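Local coordinates for protein arylsulfatase (Pseudoalteromonas sp. MB47, PDB 7AJ0) that probably hydrolyses sulfate esters of the seaweed polysaccharide fucoidan, acting as a calcium-binding sulfatase that assembles into a hexamer, at residues A[98-103]-A[346-351]; A[327-332]-A[451-456]; A[426-431]-A[440-445]. All coordinates share one frame; numbering follows the deposited sequence.

In the fold
Contact 1 holds the calcium ligand Cys102, and contacts 2 and 3 lie about 10 and 11 Å from it, centre to centre, where the main mixed sheet of the sulfatase fold meets the smaller C-terminal sheets. Centres of contacts 2 and 3 are about 16 Å apart. Along the chain the segments of contacts 1 and 2 alternate, while contact 3 falls wholly between 346-351 and 451-456. Segment 346-351 is the common neighbour: Thr347 packs on Asn452, and Thr348 reaches Thr430. The start of helix 102-111, with Cys102, is thus connected through segment 346-351 to the C-terminal strands, and all three contacts also touch a second subunit.

Contact 1: residues A[98-103]-A[346-351]; sequences SQPTCT and GTTWEG. With CA (calcium ion), chain G.
Pro100 and Gly346 bring the two loops together with their CA atoms 5.0 Å apart, and one backbone bond joins them, from Gly346 N to Pro100 O at 2.9 Å with an N-H...O angle of 160°. The donor stands somewhat off the carbonyl plane. Gly346 adopts a positive phi of 90°, at which any CB would collide with the carbonyl oxygen of the residue before it, a conformation suited to glycine. Its carbonyl oxygen is taken by Thr463 of a second subunit.

The pyrrolidine ring of Pro100 supplies most of the side-chain packing. Its CB rests against Thr347 O at 3.6 Å, and its CG lies beside the methyl of Thr348, 3.7 Å from CG2, the two side chains pointing the same way. In Thr348, OG1 sits between the backbone N and the carbonyl carbon (chi1 46°); this torsion sends CG2 toward the proline and OG1 toward Thr430 OG1, its hydrogen-bond partner. More loosely, Thr101 CG2 comes within 4.0 Å of Gly346 CA.

Segment 98-103 leads from strand 91-97 into helix 102-111, whose opening run Cys102-Thr103-Ser104-Ser105 belongs to the sulfatase signature; in this family the cysteine at its head is commonly matured to formylglycine, but here it stands as plain cysteine. Its SG binds the calcium ion at 2.6 Å, in a site completed by Asp60, Asp61, Asp325 and Asn326. Thr101 is the N-cap residue of that helix, although its side chain makes no capping bond.

Contact 2: residues A[327-332]-A[451-456]; sequences GPNEDT and RNIDAS
Asp331 turns its carboxylate onto the backbone of a tight turn in 451-456, meeting two consecutive amides. Its CG lies opposite the carbonyl carbon and beside the backbone N (chi1 -68°), a torsion that carries both oxygens to these amides. Ile453 N reaches OD1 of Asp331 at 3.1 Å from the syn side and close to the carboxylate plane, with a weaker, bent approach to OD2; Asp454 N comes to OD2 of Asp331 at 3.0 Å from above that plane. Flanking the grip, Ile453 lays CG1 3.3 Å from Asp331 OD1, and its side chain crosses that of Asn329 at about a right angle, its CD1 3.6 Å from Asn329 OD1.

The amides are presented by an isolated alpha-turn, closed by Ala455 N to Arg451 O at 3.0 Å. Replacing Asp331 with alanine would probably leave the amides of Ile453 and Asp454 without their acceptor and let this turn shift against the 3-10 segment 330-331.

A second acid stands nearby: OD2 of Asp454 lies 3.0 Å from OD2 of Asp331, the two carboxylate planes 78° apart. Arg451 probably eases this like-charge approach, since its NH1 forms a salt bridge of weak hydrogen-bond geometry with Asp454 OD2, met at the guanidinium edge. Asp331 O sits over the centre of one face of the Arg451 guanidinium, 3.2 Å above the guanidinium plane. Arg451 NH2 bonds Gln483 OE1 and Asp454 OD1 bonds His482 ND1, both of a second subunit, which places the turn at a subunit interface.

Contact 3: residues A[426-431]-A[440-445]; sequences REDFTA and HFKVFN
Phe429 holds CG opposite its backbone N (chi1 176°), and Phe441 turns CG to the side of its own N, which brings the two rings together, CE2 of Phe429 lying 3.6 Å from CD2 of Phe441. Their planes are inclined by 30° and slid apart, so that they barely overlap, and Met496 of helix 489-505 packs on both. Lys442 runs out fully extended beyond CG and sets NZ 3.5 Å from OD1 of Asp428 in a long salt bridge.

Between these pairs, Thr430 O accepts two consecutive amides: Phe441 N at 2.6 Å, a short distance whose exact value is uncertain, and Lys442 N at 3.0 Å in the carbonyl plane, on a lone pair. Next to it Ala431 and His440 form an antiparallel non-hydrogen-bonded pair of the hairpin 428-434/437-440, with Ala431 CB over the imidazole face, 4.3 Å from the ring centroid. Thr430 and Ala431 also make a classic beta bulge opposite Met423. Past His440 the chain swings away; strand segment 442-445 runs at 85° to strand segment 428-431, and strand 442-446 pairs with strand 456-460.

His440 NE2 is bonded to Glu476. The Thr430 carbonyl, chiefly through its in-plane bond from Lys442 N, probably fixes where the chain leaves one sheet for the other, while the Asp428-Lys442 ion pair joins partly exposed side chains, where solvent would probably weaken it.

Contact 1: residues A[98-103]-A[346-351]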
loop_
_atom_site.group_PDB
_atom_site.type_symbol
_atom_site.label_atom_id
_atom_site.label_comp_id
_atom_site.label_asym_id
_atom_site.label_seq_id
_atom_site.Cartn_x
_atom_site.Cartn_y
_atom_site.Cartn_z
ATOM N N SER A 98 19.389 -20.739 -11.117
ATOM C CA SER A 98 19.513 -20.325 -12.507
ATOM C C SER A 98 19.666 -18.812 -12.571
ATOM O O SER A 98 19.802 -18.156 -11.533
ATOM C CB SER A 98 18.289 -20.768 -13.304
ATOM O OG SER A 98 17.131 -20.075 -12.866
ATOM N N GLN A 99 19.630 -18.248 -13.764
ATOM C CA GLN A 99 19.512 -16.805 -13.944
ATOM C C GLN A 99 18.043 -16.417 -13.988
ATOM O O GLN A 99 17.160 -17.268 -14.103
ATOM C CB GLN A 99 20.239 -16.380 -15.212
ATOM C CG GLN A 99 21.681 -16.853 -15.268
ATOM C CD GLN A 99 22.507 -16.341 -14.105
ATOM O OE1 GLN A 99 22.662 -15.132 -13.923
ATOM N NE2 GLN A 99 23.033 -17.259 -13.304
ATOM N N PRO A 100 17.731 -15.123 -13.883
ATOM C CA PRO A 100 16.318 -14.721 -13.799
ATOM C C PRO A 100 15.552 -14.755 -15.115
ATOM O O PRO A 100 14.318 -14.658 -15.078
ATOM C CB PRO A 100 16.393 -13.279 -13.257
ATOM C CG PRO A 100 17.773 -13.131 -12.708
ATOM C CD PRO A 100 18.635 -14.004 -13.568
ATOM N N THR A 101 16.215 -14.888 -16.265
ATOM C CA THR A 101 15.529 -14.834 -17.549
ATOM C C THR A 101 16.134 -15.844 -18.517
ATOM O O THR A 101 17.202 -16.410 -18.273
ATOM C CB THR A 101 15.578 -13.419 -18.148
ATOM O OG1 THR A 101 16.930 -12.941 -18.145
ATOM C CG2 THR A 101 14.709 -12.468 -17.339
ATOM N N CYS A 102 15.435 -16.044 -19.640
ATOM C CA CYS A 102 15.721 -17.168 -20.528
ATOM C C CYS A 102 17.127 -17.085 -21.111
ATOM O O CYS A 102 17.953 -17.983 -20.910
ATOM C CB CYS A 102 14.691 -17.211 -21.664
ATOM S SG CYS A 102 12.971 -17.369 -21.155
ATOM N N THR A 103 17.405 -16.019 -21.865
ATOM C CA THR A 103 18.682 -15.917 -22.563
ATOM C C THR A 103 19.852 -15.973 -21.591
ATOM O O THR A 103 20.893 -16.567 -21.894
ATOM C CB THR A 103 18.732 -14.621 -23.376
ATOM O OG1 THR A 103 17.673 -14.619 -24.341
ATOM C CG2 THR A 103 20.071 -14.484 -24.087
ATOM N N GLY A 346 12.183 -12.941 -14.067
ATOM C CA GLY A 346 12.463 -11.531 -14.194
ATOM C C GLY A 346 12.870 -10.832 -12.921
ATOM O O GLY A 346 13.000 -9.601 -12.922
ATOM N N THR A 347 13.065 -11.569 -11.831
ATOM C CA THR A 347 13.505 -10.988 -10.573
ATOM C C THR A 347 14.493 -11.941 -9.920
ATOM O O THR A 347 14.520 -13.138 -10.216
ATOM C CB THR A 347 12.338 -10.722 -9.612
ATOM O OG1 THR A 347 11.800 -11.967 -9.147
ATOM C CG2 THR A 347 11.240 -9.929 -10.302
ATOM N N THR A 348 15.310 -11.397 -9.020
ATOM C CA THR A 348 16.234 -12.200 -8.233
ATOM C C THR A 348 15.667 -12.556 -6.863
ATOM O O THR A 348 16.431 -12.865 -5.943
ATOM C CB THR A 348 17.576 -11.484 -8.087
ATOM O OG1 THR A 348 17.358 -10.115 -7.732
ATOM C CG2 THR A 348 18.355 -11.565 -9.393
ATOM N N TRP A 349 14.348 -12.499 -6.703
ATOM C CA TRP A 349 13.721 -13.241 -5.621
ATOM C C TRP A 349 13.943 -14.733 -5.860
ATOM O O TRP A 349 14.256 -15.171 -6.971
ATOM C CB TRP A 349 12.229 -12.940 -5.532
ATOM C CG TRP A 349 11.901 -11.536 -5.125
ATOM C CD1 TRP A 349 11.239 -10.605 -5.869
ATOM C CD2 TRP A 349 12.218 -10.905 -3.880
ATOM N NE1 TRP A 349 11.120 -9.432 -5.163
ATOM C CE2 TRP A 349 11.714 -9.589 -3.939
ATOM C CE3 TRP A 349 12.878 -11.321 -2.721
ATOM C CZ2 TRP A 349 11.854 -8.689 -2.886
ATOM C CZ3 TRP A 349 13.013 -10.429 -1.678
ATOM C CH2 TRP A 349 12.504 -9.127 -1.767
ATOM N N GLU A 350 13.780 -15.525 -4.803
ATOM C CA GLU A 350 13.993 -16.962 -4.946
ATOM C C GLU A 350 13.068 -17.559 -5.999
ATOM O O GLU A 350 13.450 -18.512 -6.689
ATOM C CB GLU A 350 13.803 -17.652 -3.600
ATOM C CG GLU A 350 14.886 -17.302 -2.595
ATOM C CD GLU A 350 16.244 -17.818 -3.015
ATOM O OE1 GLU A 350 16.381 -19.050 -3.174
ATOM O OE2 GLU A 350 17.170 -16.997 -3.202
ATOM N N GLY A 351 11.865 -17.002 -6.156
ATOM C CA GLY A 351 10.947 -17.514 -7.156
ATOM C C GLY A 351 11.501 -17.469 -8.565
ATOM O O GLY A 351 11.109 -18.270 -9.417
HETATM CA CA CA G . 12.841 -19.462 -19.702
#

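Contact 2: residues A[327-332]-A[451-456]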
loop_
_atom_site.group_PDB
_atom_site.type_symbol
_atom_site.label_atom_id
_atom_site.label_comp_id
_atom_site.label_asym_id
_atom_site.label_seq_id
_atom_site.Cartn_x
_atom_site.Cartn_y
_atom_site.Cartn_z
ATOM N N GLY A 327 12.457 -19.266 -13.151
ATOM C CA GLY A 327 11.233 -19.493 -12.424
ATOM C C GLY A 327 10.005 -19.228 -13.265
ATOM O O GLY A 327 10.077 -18.878 -14.451
ATOM N N PRO A 328 8.842 -19.376 -12.638
ATOM C CA PRO A 328 7.585 -19.271 -13.389
ATOM C C PRO A 328 7.358 -17.868 -13.928
ATOM O O PRO A 328 7.673 -16.870 -13.275
ATOM C CB PRO A 328 6.517 -19.652 -12.355
ATOM C CG PRO A 328 7.129 -19.292 -11.039
ATOM C CD PRO A 328 8.617 -19.535 -11.187
ATOM N N ASN A 329 6.801 -17.803 -15.135
ATOM C CA ASN A 329 6.425 -16.537 -15.760
ATOM C C ASN A 329 5.022 -16.183 -15.283
ATOM O O ASN A 329 4.024 -16.482 -15.939
ATOM C CB ASN A 329 6.487 -16.644 -17.278
ATOM C CG ASN A 329 6.247 -15.314 -17.964
ATOM O OD1 ASN A 329 5.818 -14.349 -17.334
ATOM N ND2 ASN A 329 6.521 -15.260 -19.262
ATOM N N GLU A 330 4.944 -15.536 -14.120
ATOM C CA GLU A 330 3.647 -15.155 -13.576
ATOM C C GLU A 330 2.963 -14.072 -14.402
ATOM O O GLU A 330 1.744 -13.901 -14.285
ATOM C CB GLU A 330 3.804 -14.675 -12.133
ATOM C CG GLU A 330 4.436 -15.698 -11.206
ATOM C CD GLU A 330 4.246 -15.352 -9.741
ATOM O OE1 GLU A 330 4.353 -14.157 -9.389
ATOM O OE2 GLU A 330 3.979 -16.275 -8.941
ATOM N N ASP A 331 3.711 -13.347 -15.238
ATOM C CA ASP A 331 3.122 -12.241 -15.984
ATOM C C ASP A 331 2.099 -12.718 -17.006
ATOM O O ASP A 331 1.189 -11.962 -17.364
ATOM C CB ASP A 331 4.213 -11.435 -16.691
ATOM C CG ASP A 331 5.110 -10.697 -15.723
ATOM O OD1 ASP A 331 5.946 -11.357 -15.068
ATOM O OD2 ASP A 331 4.977 -9.457 -15.618
ATOM N N THR A 332 2.235 -13.950 -17.497
ATOM C CA THR A 332 1.320 -14.493 -18.490
ATOM C C THR A 332 0.252 -15.386 -17.865
ATOM O O THR A 332 -0.336 -16.219 -18.562
ATOM C CB THR A 332 2.092 -15.266 -19.564
ATOM O OG1 THR A 332 2.885 -16.295 -18.960
ATOM C CG2 THR A 332 2.995 -14.329 -20.342
ATOM N N ARG A 451 3.006 -9.331 -11.715
ATOM C CA ARG A 451 3.661 -8.621 -12.815
ATOM C C ARG A 451 5.117 -8.309 -12.476
ATOM O O ARG A 451 5.574 -7.164 -12.517
ATOM C CB ARG A 451 2.880 -7.354 -13.150
ATOM C CG ARG A 451 1.573 -7.628 -13.878
ATOM C CD ARG A 451 1.853 -8.228 -15.245
ATOM N NE ARG A 451 0.643 -8.461 -16.025
ATOM C CZ ARG A 451 0.641 -8.744 -17.322
ATOM N NH1 ARG A 451 1.789 -8.824 -17.985
ATOM N NH2 ARG A 451 -0.506 -8.941 -17.958
ATOM N N ASN A 452 5.855 -9.378 -12.168
ATOM C CA ASN A 452 7.264 -9.237 -11.820
ATOM C C ASN A 452 8.059 -8.635 -12.972
ATOM O O ASN A 452 8.882 -7.734 -12.770
ATOM C CB ASN A 452 7.837 -10.601 -11.429
ATOM C CG ASN A 452 6.969 -11.330 -10.424
ATOM O OD1 ASN A 452 6.403 -12.385 -10.722
ATOM N ND2 ASN A 452 6.855 -10.769 -9.226
ATOM N N ILE A 453 7.826 -9.120 -14.191
ATOM C CA ILE A 453 8.606 -8.663 -15.334
ATOM C C ILE A 453 8.149 -7.281 -15.784
ATOM O O ILE A 453 8.968 -6.387 -16.028
ATOM C CB ILE A 453 8.508 -9.680 -16.487
ATOM C CG1 ILE A 453 9.092 -11.031 -16.070
ATOM C CG2 ILE A 453 9.224 -9.154 -17.730
ATOM C CD1 ILE A 453 8.707 -12.179 -16.984
ATOM N N ASP A 454 6.836 -7.080 -15.886
ATOM C CA ASP A 454 6.275 -5.980 -16.654
ATOM C C ASP A 454 5.830 -4.786 -15.821
ATOM O O ASP A 454 5.436 -3.769 -16.401
ATOM C CB ASP A 454 5.081 -6.491 -17.475
ATOM C CG ASP A 454 5.464 -7.622 -18.413
ATOM O OD1 ASP A 454 6.493 -7.490 -19.109
ATOM O OD2 ASP A 454 4.744 -8.644 -18.450
ATOM N N ALA A 455 5.881 -4.870 -14.496
ATOM C CA ALA A 455 5.415 -3.773 -13.654
ATOM C C ALA A 455 6.220 -3.729 -12.358
ATOM O O ALA A 455 5.669 -3.697 -11.255
ATOM C CB ALA A 455 3.917 -3.905 -13.372
ATOM N N SER A 456 7.545 -3.709 -12.480
ATOM C CA SER A 456 8.428 -3.747 -11.328
ATOM C C SER A 456 9.438 -2.611 -11.380
ATOM O O SER A 456 9.671 -1.998 -12.425
ATOM C CB SER A 456 9.179 -5.088 -11.241
ATOM O OG SER A 456 8.340 -6.108 -10.736
#

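Contact 3: residues A[426-431]-A[440-445]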
loop_
_atom_site.group_PDB
_atom_site.type_symbol
_atom_site.label_atom_id
_atom_site.label_comp_id
_atom_site.label_asym_id
_atom_site.label_seq_id
_atom_site.Cartn_x
_atom_site.Cartn_y
_atom_site.Cartn_z
ATOM N N ARG A 426 20.835 -8.906 -15.563
ATOM C CA ARG A 426 21.638 -8.417 -16.683
ATOM C C ARG A 426 22.936 -7.812 -16.162
ATOM O O ARG A 426 23.785 -8.538 -15.633
ATOM C CB ARG A 426 20.827 -7.428 -17.518
ATOM C CG ARG A 426 19.572 -8.068 -18.101
ATOM C CD ARG A 426 19.163 -7.472 -19.436
ATOM N NE ARG A 426 18.275 -8.381 -20.159
ATOM C CZ ARG A 426 16.959 -8.460 -19.970
ATOM N NH1 ARG A 426 16.238 -9.321 -20.676
ATOM N NH2 ARG A 426 16.366 -7.677 -19.079
ATOM N N GLU A 427 23.109 -6.501 -16.295
ATOM C CA GLU A 427 24.331 -5.841 -15.851
ATOM C C GLU A 427 24.255 -5.337 -14.412
ATOM O O GLU A 427 25.157 -4.614 -13.976
ATOM C CB GLU A 427 24.669 -4.672 -16.784
ATOM C CG GLU A 427 25.256 -5.094 -18.125
ATOM C CD GLU A 427 24.297 -4.899 -19.289
ATOM O OE1 GLU A 427 23.135 -4.498 -19.060
ATOM O OE2 GLU A 427 24.714 -5.146 -20.440
ATOM N N ASP A 428 23.217 -5.707 -13.665
ATOM C CA ASP A 428 23.042 -5.274 -12.283
ATOM C C ASP A 428 23.287 -6.452 -11.348
ATOM O O ASP A 428 22.626 -7.490 -11.465
ATOM C CB ASP A 428 21.640 -4.706 -12.058
ATOM C CG ASP A 428 21.433 -3.373 -12.745
ATOM O OD1 ASP A 428 22.235 -2.444 -12.508
ATOM O OD2 ASP A 428 20.465 -3.256 -13.525
ATOM N N PHE A 429 24.234 -6.288 -10.427
ATOM C CA PHE A 429 24.442 -7.256 -9.357
ATOM C C PHE A 429 23.472 -6.946 -8.223
ATOM O O PHE A 429 23.517 -5.856 -7.644
ATOM C CB PHE A 429 25.884 -7.207 -8.861
ATOM C CG PHE A 429 26.148 -8.104 -7.687
ATOM C CD1 PHE A 429 26.341 -9.462 -7.868
ATOM C CD2 PHE A 429 26.204 -7.591 -6.404
ATOM C CE1 PHE A 429 26.585 -10.290 -6.792
ATOM C CE2 PHE A 429 26.449 -8.415 -5.324
ATOM C CZ PHE A 429 26.640 -9.765 -5.519
ATOM N N THR A 430 22.600 -7.902 -7.901
ATOM C CA THR A 430 21.510 -7.649 -6.971
ATOM C C THR A 430 21.600 -8.437 -5.676
ATOM O O THR A 430 21.207 -7.917 -4.630
ATOM C CB THR A 430 20.161 -7.962 -7.638
ATOM O OG1 THR A 430 20.108 -9.348 -7.998
ATOM C CG2 THR A 430 19.970 -7.113 -8.888
ATOM N N ALA A 431 22.104 -9.666 -5.704
ATOM C CA ALA A 431 22.073 -10.484 -4.503
ATOM C C ALA A 431 23.059 -11.632 -4.627
ATOM O O ALA A 431 23.550 -11.944 -5.713
ATOM C CB ALA A 431 20.660 -11.026 -4.240
ATOM N N HIS A 440 20.400 -9.339 -0.235
ATOM C CA HIS A 440 20.013 -8.513 -1.369
ATOM C C HIS A 440 20.675 -7.144 -1.264
ATOM O O HIS A 440 20.562 -6.471 -0.233
ATOM C CB HIS A 440 18.494 -8.328 -1.441
ATOM C CG HIS A 440 17.732 -9.599 -1.639
ATOM N ND1 HIS A 440 17.165 -9.947 -2.844
ATOM C CD2 HIS A 440 17.428 -10.597 -0.776
ATOM C CE1 HIS A 440 16.549 -11.108 -2.719
ATOM N NE2 HIS A 440 16.694 -11.525 -1.475
ATOM N N PHE A 441 21.354 -6.735 -2.331
ATOM C CA PHE A 441 21.875 -5.380 -2.445
ATOM C C PHE A 441 21.014 -4.504 -3.340
ATOM O O PHE A 441 21.081 -3.276 -3.229
ATOM C CB PHE A 441 23.312 -5.424 -2.969
ATOM C CG PHE A 441 24.221 -6.293 -2.145
ATOM C CD1 PHE A 441 24.862 -5.787 -1.027
ATOM C CD2 PHE A 441 24.416 -7.624 -2.476
ATOM C CE1 PHE A 441 25.690 -6.591 -0.263
ATOM C CE2 PHE A 441 25.241 -8.431 -1.715
ATOM C CZ PHE A 441 25.878 -7.914 -0.608
ATOM N N LYS A 442 20.207 -5.108 -4.206
ATOM C CA LYS A 442 19.180 -4.414 -4.973
ATOM C C LYS A 442 17.950 -5.308 -4.997
ATOM O O LYS A 442 18.067 -6.532 -5.113
ATOM C CB LYS A 442 19.655 -4.085 -6.389
ATOM C CG LYS A 442 20.729 -3.000 -6.425
ATOM C CD LYS A 442 21.218 -2.724 -7.839
ATOM C CE LYS A 442 22.251 -1.604 -7.854
ATOM N NZ LYS A 442 22.731 -1.313 -9.235
ATOM N N VAL A 443 16.774 -4.695 -4.882
ATOM C CA VAL A 443 15.531 -5.414 -4.630
ATOM C C VAL A 443 14.521 -5.079 -5.716
ATOM O O VAL A 443 14.308 -3.903 -6.034
ATOM C CB VAL A 443 14.967 -5.070 -3.237
ATOM C CG1 VAL A 443 13.504 -5.473 -3.128
ATOM C CG2 VAL A 443 15.798 -5.749 -2.161
ATOM N N PHE A 444 13.894 -6.114 -6.272
ATOM C CA PHE A 444 12.780 -5.928 -7.189
ATOM C C PHE A 444 11.503 -5.681 -6.394
ATOM O O PHE A 444 11.186 -6.428 -5.462
ATOM C CB PHE A 444 12.608 -7.153 -8.084
ATOM C CG PHE A 444 13.683 -7.306 -9.120
ATOM C CD1 PHE A 444 14.867 -7.957 -8.820
ATOM C CD2 PHE A 444 13.504 -6.809 -10.400
ATOM C CE1 PHE A 444 15.854 -8.104 -9.773
ATOM C CE2 PHE A 444 14.488 -6.955 -11.358
ATOM C CZ PHE A 444 15.664 -7.602 -11.043
ATOM N N ASN A 445 10.771 -4.635 -6.760
ATOM C CA ASN A 445 9.528 -4.267 -6.093
ATOM C C ASN A 445 8.429 -4.226 -7.145
ATOM O O ASN A 445 8.548 -3.506 -8.141
ATOM C CB ASN A 445 9.672 -2.923 -5.380
ATOM C CG ASN A 445 8.657 -2.743 -4.272
ATOM O OD1 ASN A 445 8.650 -3.488 -3.292
ATOM N ND2 ASN A 445 7.800 -1.741 -4.417
#